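Local coordinates for protein B-cell differentiation antigen CD72 (Mus musculus, PDB 5B1R) that is a B-cell co-receptor that recognises the Sm/ribonucleoprotein self-antigen and, through SHP-1 recruitment, inhibits B-cell receptor signalling; this part is its extracellular C-type lectin-like domain, at residues Tyr87-Lys92 against Trp98-Ser103; Arg15-Ser20 against Ser57-Leu62; Glu28-Cys33 against Ser38-Phe43; Ser7-Tyr12 against Cys113-Phe118. The protein carries 2 engineered substitutions. All coordinates share one frame; numbering follows the deposited sequence. Where two conformers were deposited one is given.

How the contacts relate
Contact 1 is the polar member of the set, a hairpin of the smaller antiparallel sheet held by backbone pairs, a lysine-hydroxyl network and a salt bridge. Its centre lies about 22 Å from that of contact 4. Contacts 2, 3 and 4 all reach the larger sheet. Strand 15-21 carries contact 2, which is wholly apolar, and lies between the strands that carry the two halves of contact 4, where a tryptophan ring meets a serine at a slant. Contacts 3 and 4 are tied covalently by the Cys33-Cys113 disulfide. Phe43 of segment 38-43 packs on Phe17 and Leu59 of contact 2, joining the two in the interior. All four are only partly buried.

Contact 1: residues Tyr87-Lys92 against Trp98-Ser103; sequences YCDKIK and WKRTFS. Unlike the reference sequence in segment 87-92: Tyr87 (reference His), Asp89 (reference Val), Lys90 (reference Arg). Unlike the reference sequence in segment 98-103: Lys99 (reference Glu), Phe102 (reference Ile).
Lys90 spans two residues of the facing strand in the beta hairpin 87-94/97-104, part of the smaller sheet of the C-type lectin-like domain: its NZ donates to Ser103 OG at 2.7 Å and to Thr101 OG1 at 2.9 Å. The aliphatic chain runs nearly straight to CE and bends at its last torsion (chi4 -60°), which turns the ammonium group toward both hydroxyls. Thr101 OG1 also donates to Lys90 O from well above the carbonyl plane, while Thr101 N binds the same oxygen at 2.8 Å, so one carbonyl takes two donors. Ser103 OG has a further partner in Glu107. Backbone bonds of the antiparallel pairs Cys88-Ser103 and Lys92-Lys99 extend the ladder at either end, and Cys88 is disulfide-bonded to Cys105.

On the other face of the hairpin, Arg100 NH1 forms a salt bridge with Asp89 OD2 (2.8 Å) on its anti lone pair, the carboxylate and guanidinium planes standing 64° apart. Asp89 OD1 lies at the edge of the Phe102 ring, 3.2 Å from CD1, and forms a salt bridge with Arg78; OD2 also accepts from Ser74 N. Arg100 NH1 is shared with Gln72 O. With two cationic partners, the buried carboxylate of Asp89 is probably kept ionised.

Contact 2: residues Arg15-Ser20 against Ser57-Leu62; sequences RCFYIS and SGLEEL
The Phe17 ring receives Leu59 CD2 over the centre of one face, a CH-pi contact with the methyl 4.2 Å from the ring centroid and 11° off its normal. At the rim of this ring, CZ lies against a face of the Arg15 guanidinium, 3.4 Å from its plane. Arg15 comes from the same strand, and its NE forms a salt bridge with Glu114.

Leu59 divides its two methyls between two alternate residues of that strand. With CG opposite the backbone N (chi1 173°), the side chain reaches from the short helix 57-60 so that CD2 settles on Phe17 while CD1 meets Ile19 CG1 at 3.9 Å. The Leu59 side chain crosses that of Phe17 at about a right angle. Farther along, Ile19 CD1 touches Leu62 CB at 3.9 Å, again with the two chains roughly perpendicular. Between Phe17 and Ile19, the CB of Tyr18 points away, and its side chain touches Tyr32 of helix 26-35. Ile10 of strand 10-12 touches Ile19, Leu59 and Leu62, and Phe43 adjoins Leu59. A short helix and the turn after it, packed through Leu59 and Leu62 on an antiparallel sheet whose other side carries helix 26-35, are consistent with the C-type lectin-like fold.

Contact 3: residues Glu28-Cys33 against Ser38-Phe43; sequences ESQKYC and SKLAAF
Leu40 inserts its branched end against the turns of helix 26-35 that carry Ser29, Gln30 and Cys33. Its CB leaves the strand beside the helix, and a chi1 of -76°, which sets CG trans to the carbonyl carbon, brings the end of the side chain nearer to the helix than its start. CG lies 4.1 Å from Gln30 CA. From there the two methyls part: CD1 reaches Gln30 CB at 3.9 Å, on the more exposed flank, whereas CD2 goes inward to Cys33 SG, also at 3.9 Å, and to Ser29 CB at 4.2 Å. Ser29 offers only its methylene here, since its hydroxyl is hydrogen-bonded to Ser25 O, just ahead of the helix.

Cys33 meets the other segment with both its side chain and its carbonyl. Cys33 CB packs on the backbone of Lys39, 3.7 Å from Lys39 C. The CB of Lys39 points away from the helix. Past Leu40, the Cys33 sulfur enters the disulfide with Cys113, which joins the first helix to a late strand, as in the C-type lectin-like fold.

The one hydrogen bond of the contact runs from Ser38 N to Cys33 O, 2.9 Å long and bent, with the donor 36° out of the carbonyl plane. It joins the last turn of the helix to the residue just ahead of strand 39-40. Ser38 OG takes no part in it and is bonded to Leu36 O.

Apolar carbon and sulfur contacts thus predominate, and the covalent link from Cys33 ties the helix to strand 109-119 next to the Leu40 packing.

Contact 4: residues Ser7-Tyr12 against Cys113-Phe118; sequences SGWIPY and CESEAF. Engineered in segment 7-12: Ser7 (natural residue Cys).
The N-terminal segment around strand 10-12 meets strand 109-119 of the larger antiparallel sheet, and the meeting rests on Trp9 and Ser115. The benzo side of the indole reaches the serine: Trp9 CZ3 comes within 3.6 Å of Ser115 OG and 3.9 Å of its CB, the hydroxyl lying at a slant to the ring. Glu114 C lies farther off, at 4.4 Å from CZ3, near the ring plane and at its edge. The carbonyl O of Ser7, an engineered residue in place of the natural Cys, also lies in the plane of the Trp9 ring at its edge.

No hydrogen bond links the two segments. Ser115 OG donates instead to Glu116 O of its own strand at 2.9 Å, from above the carbonyl plane; its contact with the indole is van der Waals.

Between the two segments runs strand 15-21, whose backbone pairs with both, and the Trp9 ring passes across Cys16 of that strand to meet Ser115. The ring also meets Tyr18, their planes about 40° apart, and touches Ser38. Bringing the N-terminal strands and the late strand 109-119 together in one sheet is characteristic of the C-type lectin-like domain, a double-loop (loop-in-a-loop) fold whose chain ends lie close together.

Contact 1: residues Tyr87-Lys92 against Trp98-Ser103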
# COMPACT_ATOMS: atom_id res chain seq x y z
N TYR A 87 14.55 -6.72 4.35
CA TYR A 87 13.63 -6.69 3.23
C TYR A 87 12.32 -6.11 3.66
O TYR A 87 11.83 -6.36 4.76
CB TYR A 87 13.37 -8.08 2.65
CG TYR A 87 14.60 -8.86 2.40
CD1 TYR A 87 15.49 -8.48 1.41
CD2 TYR A 87 14.89 -10.00 3.15
CE1 TYR A 87 16.65 -9.21 1.17
CE2 TYR A 87 16.04 -10.74 2.91
CZ TYR A 87 16.91 -10.34 1.92
OH TYR A 87 18.06 -11.04 1.68
N CYS A 88 11.74 -5.35 2.74
CA CYS A 88 10.45 -4.73 2.91
C CYS A 88 9.52 -5.22 1.80
O CYS A 88 9.97 -5.94 0.90
CB CYS A 88 10.58 -3.21 2.88
SG CYS A 88 11.39 -2.52 4.36
N ASP A 89 8.25 -4.84 1.88
CA ASP A 89 7.23 -5.43 1.01
C ASP A 89 6.71 -4.40 0.02
O ASP A 89 6.32 -3.30 0.42
CB ASP A 89 6.03 -5.94 1.82
CG ASP A 89 6.35 -7.10 2.74
OD1 ASP A 89 7.53 -7.43 2.92
OD2 ASP A 89 5.39 -7.67 3.32
N LYS A 90 6.66 -4.78 -1.25
CA LYS A 90 6.07 -3.92 -2.26
C LYS A 90 5.15 -4.77 -3.12
O LYS A 90 5.35 -5.98 -3.23
CB LYS A 90 7.14 -3.25 -3.11
CG LYS A 90 7.87 -4.20 -4.05
CD LYS A 90 9.11 -3.58 -4.69
CE LYS A 90 9.60 -4.41 -5.87
NZ LYS A 90 9.96 -5.78 -5.45
N ILE A 91 4.15 -4.16 -3.73
CA ILE A 91 3.32 -4.89 -4.67
C ILE A 91 3.83 -4.64 -6.10
O ILE A 91 4.23 -3.54 -6.46
CB ILE A 91 1.81 -4.57 -4.52
CG1 ILE A 91 1.52 -3.07 -4.70
CG2 ILE A 91 1.32 -5.08 -3.17
CD1 ILE A 91 0.02 -2.74 -4.75
N LYS A 92 3.80 -5.70 -6.88
CA LYS A 92 4.32 -5.68 -8.25
C LYS A 92 3.40 -6.51 -9.11
O LYS A 92 2.87 -7.54 -8.67
CB LYS A 92 5.74 -6.24 -8.27
CG LYS A 92 6.35 -6.27 -9.65
CD LYS A 92 7.84 -6.55 -9.56
CE LYS A 92 8.54 -6.46 -10.92
NZ LYS A 92 10.02 -6.41 -10.74
N TRP A 98 -1.46 -8.54 -9.32
CA TRP A 98 -0.55 -7.93 -8.36
C TRP A 98 -0.16 -8.97 -7.31
O TRP A 98 -1.01 -9.74 -6.86
CB TRP A 98 -1.19 -6.70 -7.71
CG TRP A 98 -1.34 -5.56 -8.68
CD1 TRP A 98 -2.40 -5.33 -9.51
CD2 TRP A 98 -0.38 -4.54 -8.95
NE1 TRP A 98 -2.16 -4.21 -10.27
CE2 TRP A 98 -0.93 -3.71 -9.94
CE3 TRP A 98 0.88 -4.24 -8.44
CZ2 TRP A 98 -0.25 -2.61 -10.45
CZ3 TRP A 98 1.55 -3.14 -8.94
CH2 TRP A 98 0.98 -2.34 -9.94
N LYS A 99 1.12 -8.98 -6.95
CA LYS A 99 1.64 -9.88 -5.93
C LYS A 99 2.44 -9.09 -4.91
O LYS A 99 3.01 -8.05 -5.23
CB LYS A 99 2.54 -10.95 -6.56
CG LYS A 99 1.78 -11.92 -7.43
CD LYS A 99 2.67 -13.01 -8.00
CE LYS A 99 1.89 -13.89 -8.95
NZ LYS A 99 1.03 -14.90 -8.26
N ARG A 100 2.48 -9.59 -3.68
CA ARG A 100 3.41 -9.09 -2.69
C ARG A 100 4.80 -9.63 -3.02
O ARG A 100 4.96 -10.84 -3.22
CB ARG A 100 3.00 -9.53 -1.29
CG ARG A 100 3.93 -9.01 -0.20
CD ARG A 100 3.54 -9.50 1.20
NE ARG A 100 2.18 -9.09 1.53
CZ ARG A 100 1.86 -7.91 2.06
NH1 ARG A 100 2.82 -7.06 2.45
NH2 ARG A 100 0.59 -7.59 2.22
N THR A 101 5.78 -8.74 -3.07
CA THR A 101 7.15 -9.10 -3.37
C THR A 101 8.08 -8.43 -2.36
O THR A 101 7.73 -7.45 -1.71
CB THR A 101 7.55 -8.67 -4.78
OG1 THR A 101 7.59 -7.25 -4.85
CG2 THR A 101 6.55 -9.18 -5.81
N PHE A 102 9.27 -8.98 -2.22
CA PHE A 102 10.24 -8.47 -1.27
C PHE A 102 11.37 -7.74 -1.97
O PHE A 102 11.82 -8.16 -3.03
CB PHE A 102 10.79 -9.63 -0.44
CG PHE A 102 9.71 -10.42 0.26
CD1 PHE A 102 8.85 -9.79 1.15
CD2 PHE A 102 9.58 -11.79 0.04
CE1 PHE A 102 7.87 -10.51 1.80
CE2 PHE A 102 8.60 -12.52 0.69
CZ PHE A 102 7.75 -11.88 1.58
N SER A 103 11.84 -6.65 -1.35
CA SER A 103 12.96 -5.86 -1.87
C SER A 103 13.74 -5.31 -0.70
O SER A 103 13.19 -5.08 0.37
CB SER A 103 12.49 -4.66 -2.70
OG SER A 103 12.13 -5.04 -4.01

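Contact 2: residues Arg15-Ser20 against Ser57-Leu62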
# COMPACT_ATOMS: atom_id res chain seq x y z
N ARG A 15 -11.87 3.24 5.07
CA ARG A 15 -10.51 3.68 4.77
C ARG A 15 -10.47 4.56 3.52
O ARG A 15 -11.41 4.58 2.71
CB ARG A 15 -9.64 2.45 4.52
CG ARG A 15 -9.63 1.49 5.69
CD ARG A 15 -9.50 0.06 5.23
NE ARG A 15 -8.16 -0.23 4.75
CZ ARG A 15 -7.84 -1.28 4.00
NH1 ARG A 15 -6.58 -1.47 3.67
NH2 ARG A 15 -8.77 -2.12 3.57
N CYS A 16 -9.35 5.25 3.37
CA CYS A 16 -9.04 6.05 2.20
C CYS A 16 -7.59 5.77 1.82
O CYS A 16 -6.71 5.80 2.69
CB CYS A 16 -9.16 7.53 2.51
SG CYS A 16 -10.76 8.04 3.17
N PHE A 17 -7.33 5.55 0.53
CA PHE A 17 -5.97 5.34 0.05
C PHE A 17 -5.46 6.56 -0.70
O PHE A 17 -6.21 7.24 -1.41
CB PHE A 17 -5.92 4.14 -0.89
CG PHE A 17 -6.35 2.87 -0.26
CD1 PHE A 17 -5.53 2.21 0.65
CD2 PHE A 17 -7.59 2.33 -0.55
CE1 PHE A 17 -5.96 1.03 1.24
CE2 PHE A 17 -8.01 1.16 0.03
CZ PHE A 17 -7.19 0.51 0.93
N TYR A 18 -4.16 6.79 -0.56
CA TYR A 18 -3.48 7.85 -1.28
C TYR A 18 -2.28 7.23 -1.99
O TYR A 18 -1.40 6.63 -1.34
CB TYR A 18 -3.01 8.95 -0.32
CG TYR A 18 -2.17 9.98 -1.02
CD1 TYR A 18 -2.77 10.95 -1.81
CD2 TYR A 18 -0.78 9.98 -0.91
CE1 TYR A 18 -1.99 11.88 -2.47
CE2 TYR A 18 -0.02 10.91 -1.56
CZ TYR A 18 -0.63 11.86 -2.34
OH TYR A 18 0.13 12.79 -2.99
N ILE A 19 -2.26 7.34 -3.32
CA ILE A 19 -1.10 6.88 -4.07
C ILE A 19 -0.08 8.01 -4.15
O ILE A 19 -0.37 9.07 -4.68
CB ILE A 19 -1.49 6.44 -5.50
CG1 ILE A 19 -2.55 5.33 -5.48
CG2 ILE A 19 -0.22 6.02 -6.28
CD1 ILE A 19 -3.22 5.13 -6.84
N SER A 20 1.11 7.78 -3.62
CA SER A 20 2.20 8.73 -3.78
C SER A 20 3.14 8.26 -4.88
O SER A 20 3.79 7.22 -4.75
CB SER A 20 2.98 8.90 -2.48
OG SER A 20 3.96 9.92 -2.65
N SER A 57 -10.80 -2.84 -5.91
CA SER A 57 -10.80 -2.50 -7.32
C SER A 57 -10.50 -1.03 -7.59
O SER A 57 -9.79 -0.69 -8.54
CB SER A 57 -12.15 -2.84 -7.95
OG SER A 57 -12.42 -4.22 -7.84
N GLY A 58 -11.07 -0.15 -6.76
CA GLY A 58 -10.91 1.28 -7.00
C GLY A 58 -9.46 1.70 -6.93
O GLY A 58 -9.03 2.59 -7.66
N LEU A 59 -8.71 1.05 -6.04
CA LEU A 59 -7.28 1.31 -5.92
C LEU A 59 -6.52 0.62 -7.06
O LEU A 59 -5.69 1.25 -7.74
CB LEU A 59 -6.76 0.83 -4.56
CG LEU A 59 -5.24 0.88 -4.38
CD1 LEU A 59 -4.68 2.30 -4.42
CD2 LEU A 59 -4.90 0.21 -3.05
N GLU A 60 -6.77 -0.67 -7.26
CA GLU A 60 -6.02 -1.46 -8.22
C GLU A 60 -6.06 -0.83 -9.60
O GLU A 60 -5.05 -0.78 -10.30
CB GLU A 60 -6.56 -2.89 -8.24
CG GLU A 60 -5.79 -3.80 -9.17
CD GLU A 60 -6.08 -5.28 -8.98
OE1 GLU A 60 -6.64 -5.67 -7.92
OE2 GLU A 60 -5.73 -6.06 -9.89
N GLU A 61 -7.23 -0.31 -9.99
CA GLU A 61 -7.40 0.23 -11.33
C GLU A 61 -6.63 1.51 -11.58
O GLU A 61 -6.43 1.88 -12.74
CB GLU A 61 -8.88 0.46 -11.61
CG GLU A 61 -9.68 -0.84 -11.72
CD GLU A 61 -11.15 -0.60 -12.04
OE1 GLU A 61 -11.94 -1.56 -11.89
OE2 GLU A 61 -11.52 0.53 -12.45
N LEU A 62 -6.19 2.18 -10.51
CA LEU A 62 -5.42 3.41 -10.64
C LEU A 62 -3.91 3.21 -10.52
O LEU A 62 -3.14 4.15 -10.70
CB LEU A 62 -5.90 4.45 -9.62
CG LEU A 62 -7.28 5.01 -9.96
CD1 LEU A 62 -7.81 5.83 -8.80
CD2 LEU A 62 -7.18 5.87 -11.21

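Contact 3: residues Glu28-Cys33 against Ser38-Phe43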
# COMPACT_ATOMS: atom_id res chain seq x y z
N GLU A 28 11.44 6.23 3.98
CA GLU A 28 10.99 7.58 3.64
C GLU A 28 9.51 7.58 3.22
O GLU A 28 8.80 8.56 3.47
CB GLU A 28 11.91 8.21 2.59
CG GLU A 28 13.29 8.59 3.15
CD GLU A 28 13.22 9.64 4.25
OE1 GLU A 28 12.55 10.66 4.04
OE2 GLU A 28 13.87 9.44 5.30
N SER A 29 9.05 6.49 2.62
CA SER A 29 7.62 6.35 2.31
C SER A 29 6.80 6.29 3.60
O SER A 29 5.75 6.93 3.72
CB SER A 29 7.37 5.10 1.45
OG SER A 29 8.05 5.17 0.20
N GLN A 30 7.26 5.51 4.58
CA GLN A 30 6.60 5.45 5.88
C GLN A 30 6.53 6.82 6.54
O GLN A 30 5.47 7.24 7.02
CB GLN A 30 7.29 4.44 6.80
CG GLN A 30 6.56 4.24 8.11
CD GLN A 30 7.16 3.13 8.93
OE1 GLN A 30 8.36 2.86 8.87
NE2 GLN A 30 6.32 2.46 9.72
N LYS A 31 7.64 7.54 6.52
CA LYS A 31 7.67 8.87 7.11
C LYS A 31 6.72 9.81 6.39
O LYS A 31 6.04 10.63 7.02
CB LYS A 31 9.09 9.41 7.09
CG LYS A 31 9.99 8.78 8.14
CD LYS A 31 11.48 9.02 7.89
CE LYS A 31 11.91 10.44 8.21
NZ LYS A 31 11.50 11.44 7.18
N TYR A 32 6.65 9.69 5.07
CA TYR A 32 5.75 10.54 4.32
C TYR A 32 4.29 10.22 4.69
O TYR A 32 3.50 11.13 4.95
CB TYR A 32 5.99 10.42 2.81
CG TYR A 32 5.09 11.36 2.08
CD1 TYR A 32 5.27 12.73 2.18
CD2 TYR A 32 4.02 10.87 1.36
CE1 TYR A 32 4.41 13.59 1.54
CE2 TYR A 32 3.17 11.73 0.72
CZ TYR A 32 3.37 13.09 0.82
OH TYR A 32 2.51 13.96 0.19
N CYS A 33 3.93 8.95 4.73
CA CYS A 33 2.55 8.63 5.14
C CYS A 33 2.26 9.18 6.55
O CYS A 33 1.20 9.74 6.80
CB CYS A 33 2.26 7.14 5.09
SG CYS A 33 2.38 6.37 3.45
N SER A 38 -1.25 9.34 8.34
CA SER A 38 -1.68 8.11 7.67
C SER A 38 -0.62 7.06 7.92
O SER A 38 0.35 7.30 8.64
CB SER A 38 -1.84 8.37 6.18
OG SER A 38 -2.85 9.33 5.98
N LYS A 39 -0.79 5.90 7.31
CA LYS A 39 0.18 4.82 7.43
C LYS A 39 0.35 4.17 6.07
O LYS A 39 -0.47 4.35 5.19
CB LYS A 39 -0.31 3.78 8.45
CG LYS A 39 -1.56 3.03 8.05
CD LYS A 39 -2.04 2.02 9.10
CE LYS A 39 -3.27 1.26 8.59
NZ LYS A 39 -3.82 0.26 9.56
N LEU A 40 1.41 3.40 5.89
CA LEU A 40 1.51 2.59 4.69
C LEU A 40 0.31 1.68 4.58
O LEU A 40 -0.14 1.10 5.57
CB LEU A 40 2.77 1.75 4.75
CG LEU A 40 4.06 2.52 4.48
CD1 LEU A 40 5.26 1.72 4.97
CD2 LEU A 40 4.17 2.90 2.98
N ALA A 41 -0.21 1.55 3.37
CA ALA A 41 -1.44 0.79 3.17
C ALA A 41 -1.26 -0.68 3.54
O ALA A 41 -0.24 -1.30 3.22
CB ALA A 41 -1.90 0.94 1.74
N ALA A 42 -2.28 -1.22 4.20
CA ALA A 42 -2.20 -2.56 4.77
C ALA A 42 -3.09 -3.51 4.00
O ALA A 42 -4.29 -3.27 3.86
CB ALA A 42 -2.65 -2.51 6.23
N PHE A 43 -2.50 -4.60 3.52
CA PHE A 43 -3.20 -5.61 2.74
C PHE A 43 -2.84 -7.01 3.23
O PHE A 43 -2.70 -7.93 2.44
CB PHE A 43 -2.88 -5.46 1.24
CG PHE A 43 -3.22 -4.12 0.70
CD1 PHE A 43 -4.55 -3.71 0.61
CD2 PHE A 43 -2.22 -3.23 0.33
CE1 PHE A 43 -4.87 -2.45 0.14
CE2 PHE A 43 -2.54 -1.97 -0.16
CZ PHE A 43 -3.87 -1.58 -0.24

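Contact 4: residues Ser7-Tyr12 against Cys113-Phe118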
# COMPACT_ATOMS: atom_id res chain seq x y z
N SER A 7 -10.89 14.69 -1.60
CA SER A 7 -10.50 14.75 -2.99
C SER A 7 -9.16 14.05 -3.24
O SER A 7 -8.18 14.32 -2.55
CB SER A 7 -10.40 16.22 -3.40
OG SER A 7 -10.06 16.34 -4.77
N GLY A 8 -9.10 13.18 -4.24
CA GLY A 8 -7.86 12.54 -4.62
C GLY A 8 -7.50 11.32 -3.80
O GLY A 8 -6.45 10.72 -4.03
N TRP A 9 -8.33 10.94 -2.84
CA TRP A 9 -8.15 9.71 -2.07
C TRP A 9 -9.18 8.69 -2.54
O TRP A 9 -10.29 9.05 -2.95
CB TRP A 9 -8.30 9.97 -0.57
CG TRP A 9 -7.23 10.80 0.05
CD1 TRP A 9 -6.98 12.10 -0.17
CD2 TRP A 9 -6.28 10.37 1.04
NE1 TRP A 9 -5.94 12.53 0.62
CE2 TRP A 9 -5.48 11.48 1.37
CE3 TRP A 9 -6.02 9.15 1.68
CZ2 TRP A 9 -4.44 11.42 2.31
CZ3 TRP A 9 -5.01 9.08 2.61
CH2 TRP A 9 -4.22 10.21 2.91
N ILE A 10 -8.80 7.42 -2.47
CA ILE A 10 -9.62 6.35 -3.00
C ILE A 10 -10.34 5.66 -1.85
O ILE A 10 -9.70 5.12 -0.95
CB ILE A 10 -8.73 5.34 -3.75
CG1 ILE A 10 -7.98 6.06 -4.87
CG2 ILE A 10 -9.55 4.17 -4.28
CD1 ILE A 10 -6.66 5.43 -5.26
N PRO A 11 -11.69 5.68 -1.86
CA PRO A 11 -12.44 5.15 -0.71
C PRO A 11 -12.59 3.64 -0.75
O PRO A 11 -12.78 3.05 -1.82
CB PRO A 11 -13.81 5.80 -0.87
CG PRO A 11 -13.97 5.96 -2.39
CD PRO A 11 -12.57 6.29 -2.88
N TYR A 12 -12.54 3.01 0.43
CA TYR A 12 -12.87 1.60 0.52
C TYR A 12 -13.24 1.33 1.97
O TYR A 12 -12.45 1.59 2.87
CB TYR A 12 -11.69 0.73 0.14
CG TYR A 12 -11.99 -0.75 0.15
CD1 TYR A 12 -13.01 -1.29 -0.63
CD2 TYR A 12 -11.25 -1.60 0.94
CE1 TYR A 12 -13.29 -2.64 -0.61
CE2 TYR A 12 -11.50 -2.96 0.96
CZ TYR A 12 -12.54 -3.48 0.19
OH TYR A 12 -12.82 -4.83 0.18
N CYS A 113 -0.39 5.11 0.80
CA CYS A 113 -0.75 5.37 2.19
C CYS A 113 -2.24 5.09 2.39
O CYS A 113 -3.02 5.09 1.43
CB CYS A 113 -0.49 6.83 2.55
SG CYS A 113 1.17 7.47 2.26
N GLU A 114 -2.62 4.90 3.64
CA GLU A 114 -4.04 4.84 3.96
C GLU A 114 -4.32 5.60 5.24
O GLU A 114 -3.50 5.65 6.17
CB GLU A 114 -4.56 3.41 4.06
CG GLU A 114 -4.21 2.66 5.29
CD GLU A 114 -4.98 1.34 5.34
OE1 GLU A 114 -4.59 0.42 4.65
OE2 GLU A 114 -6.01 1.22 6.05
N SER A 115 -5.51 6.19 5.28
CA SER A 115 -6.02 6.83 6.47
C SER A 115 -7.41 6.28 6.74
O SER A 115 -7.98 5.54 5.92
CB SER A 115 -6.10 8.35 6.26
OG SER A 115 -7.21 8.68 5.43
N GLU A 116 -7.98 6.64 7.87
CA GLU A 116 -9.39 6.34 8.05
C GLU A 116 -10.24 7.26 7.16
O GLU A 116 -9.80 8.34 6.75
CB GLU A 116 -9.79 6.43 9.53
CG GLU A 116 -10.01 7.83 10.10
CD GLU A 116 -8.75 8.59 10.48
OE1 GLU A 116 -8.85 9.51 11.32
OE2 GLU A 116 -7.65 8.31 9.95
N ALA A 117 -11.44 6.80 6.81
CA ALA A 117 -12.44 7.64 6.18
C ALA A 117 -13.14 8.45 7.27
O ALA A 117 -13.07 8.12 8.45
CB ALA A 117 -13.43 6.79 5.42
N PHE A 118 -13.79 9.53 6.90
CA PHE A 118 -14.52 10.31 7.89
C PHE A 118 -16.01 10.08 7.76
O PHE A 118 -16.52 9.95 6.66
CB PHE A 118 -14.15 11.81 7.83
CG PHE A 118 -14.53 12.53 6.55
CD1 PHE A 118 -13.69 12.54 5.43
CD2 PHE A 118 -15.71 13.27 6.50
CE1 PHE A 118 -14.04 13.25 4.28
CE2 PHE A 118 -16.06 13.98 5.35
CZ PHE A 118 -15.23 13.96 4.24